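PDB 3HTN: putative DNA binding protein from Bacteroides thetaiotaomicron VPI-5482, which is of unconfirmed function but binds metal ions through histidines of its PCC domain and may bind DNA. Local coordinates for residues H97-V100 and S106-A109. Sequence-based numbering, arbitrary orientation.
Sequences HITV and SALA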
ATOM      1  N   HIS A  97      -7.980  -2.310  -5.450  1.00 15.55           N
ATOM      2  CA  HIS A  97      -7.005  -3.149  -6.089  1.00 14.96           C
ATOM      3  C   HIS A  97      -6.301  -3.998  -5.031  1.00 15.19           C
ATOM      4  O   HIS A  97      -6.408  -3.741  -3.828  1.00 14.96           O
ATOM      5  CB  HIS A  97      -5.995  -2.302  -6.866  1.00 15.65           C
ATOM      6  CG  HIS A  97      -6.530  -1.693  -8.123  1.00 15.17           C
ATOM      7  ND1 HIS A  97      -5.705  -1.204  -9.110  1.00 16.35           N
ATOM      8  CD2 HIS A  97      -7.796  -1.534  -8.578  1.00 14.94           C
ATOM      9  CE1 HIS A  97      -6.454  -0.744 -10.105  1.00 15.72           C
ATOM     10  NE2 HIS A  97      -7.721  -0.993  -9.833  1.00 15.06           N
ATOM     11  N   ILE A  98      -5.589  -5.024  -5.460  1.00 14.46           N
ATOM     12  CA  ILE A  98      -5.036  -5.959  -4.523  1.00 13.96           C
ATOM     13  C   ILE A  98      -3.797  -6.601  -5.094  1.00 14.46           C
ATOM     14  O   ILE A  98      -3.659  -6.732  -6.314  1.00 14.75           O
ATOM     15  CB  ILE A  98      -6.109  -7.031  -4.174  1.00 14.10           C
ATOM     16  CG1 ILE A  98      -5.823  -7.814  -2.889  1.00 12.54           C
ATOM     17  CG2 ILE A  98      -6.377  -8.013  -5.376  1.00 16.39           C
ATOM     18  CD1 ILE A  98      -6.956  -8.733  -2.464  1.00 14.17           C
ATOM     19  N   THR A  99      -2.925  -7.033  -4.174  1.00 14.27           N
ATOM     20  CA  THR A  99      -1.748  -7.794  -4.433  1.00 13.95           C
ATOM     21  C   THR A  99      -1.811  -8.974  -3.500  1.00 14.50           C
ATOM     22  O   THR A  99      -2.043  -8.798  -2.278  1.00 14.47           O
ATOM     23  CB  THR A  99      -0.462  -7.013  -4.187  1.00 13.11           C
ATOM     24  OG1 THR A  99      -0.563  -5.725  -4.816  1.00 15.37           O
ATOM     25  CG2 THR A  99       0.749  -7.799  -4.676  1.00 16.13           C
ATOM     26  N   VAL A 100      -1.659 -10.159  -4.061  1.00 14.88           N
ATOM     27  CA  VAL A 100      -1.678 -11.387  -3.295  1.00 14.12           C
ATOM     28  C   VAL A 100      -0.440 -12.245  -3.554  1.00 13.47           C
ATOM     29  O   VAL A 100       0.171 -12.144  -4.603  1.00 14.36           O
ATOM     30  CB  VAL A 100      -2.947 -12.231  -3.559  1.00 16.11           C
ATOM     31  CG1 VAL A 100      -4.210 -11.401  -3.252  1.00 15.96           C
ATOM     32  CG2 VAL A 100      -2.948 -12.785  -4.991  1.00 16.42           C
ATOM     33  N   SER A 106       4.888 -16.387  -5.318  1.00 16.28           N
ATOM     34  CA  SER A 106       4.699 -15.538  -6.477  1.00 14.76           C
ATOM     35  C   SER A 106       3.513 -14.624  -6.228  1.00 14.99           C
ATOM     36  O   SER A 106       2.606 -14.978  -5.477  1.00 15.12           O
ATOM     37  CB  SER A 106       4.508 -16.346  -7.756  1.00 15.52           C
ATOM     38  OG  SER A 106       3.291 -17.090  -7.743  1.00 17.04           O
ATOM     39  N   ALA A 107       3.551 -13.429  -6.807  1.00 15.14           N
ATOM     40  CA  ALA A 107       2.528 -12.455  -6.605  1.00 14.64           C
ATOM     41  C   ALA A 107       1.603 -12.301  -7.800  1.00 16.58           C
ATOM     42  O   ALA A 107       2.070 -12.308  -8.942  1.00 16.29           O
ATOM     43  CB  ALA A 107       3.146 -11.101  -6.248  1.00 16.25           C
ATOM     44  N   LEU A 108       0.317 -12.105  -7.506  1.00 15.36           N
ATOM     45  CA  LEU A 108      -0.693 -11.712  -8.488  1.00 14.94           C
ATOM     46  C   LEU A 108      -1.196 -10.328  -8.090  1.00 15.20           C
ATOM     47  O   LEU A 108      -1.202  -9.972  -6.900  1.00 15.37           O
ATOM     48  CB  LEU A 108      -1.851 -12.691  -8.522  1.00 15.66           C
ATOM     49  CG  LEU A 108      -1.509 -14.158  -8.765  1.00 15.52           C
ATOM     50  CD1 LEU A 108      -2.766 -14.982  -8.440  1.00 16.63           C
ATOM     51  CD2 LEU A 108      -1.033 -14.416 -10.173  1.00 17.82           C
ATOM     52  N   ALA A 109      -1.659  -9.557  -9.049  1.00 13.77           N
ATOM     53  CA  ALA A 109      -2.080  -8.197  -8.784  1.00 14.88           C
ATOM     54  C   ALA A 109      -3.113  -7.753  -9.787  1.00 13.70           C
ATOM     55  O   ALA A 109      -3.059  -8.122 -10.968  1.00 15.65           O
ATOM     56  CB  ALA A 109      -0.883  -7.246  -8.850  1.00 15.06           C
TER
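Val-100 and Leu-108 pair across the antiparallel beta hairpin of strands 91-101 and 107-117, close to the loop that joins these strands, within the PCC domain. They form a hydrogen-bonded pair: Val-100 N donates to Leu-108 O at 2.9 Å, almost straight at 170°, and Leu-108 N returns a bond to Val-100 O. On their face of the sheet, Val-100 holds CG1 anti to its carbonyl carbon (chi1 -57°), which leaves CG2 between the backbone N and the carbonyl carbon, 3.7 Å from Leu-108 CB; Leu-108 CD1 reaches the same methyl from farther along its side chain. Leu-55 packs on Val-100 and Ile-98 here, from strand 54-60, which flanks 107-117.

Thr-99 and Ala-109, the adjacent non-hydrogen-bonded pair, put their side chains on the other face, which other subunits cover, Thr-99 and Ala-107 each meeting their own counterparts in both other copies. Thr-99 swings its CG2 methyl anti to the backbone N, 3.7 Å from Leu-108 O, while its OG1 hydrogen-bonds to Ser-79 OG of the second subunit. Two residues earlier than Thr-99 on the strand, His-97 binds nickel through NE2 together with His-95, and its ND1 hydrogen-bonds to Ile-78 O of the second subunit, which fixes the rotation of the ring.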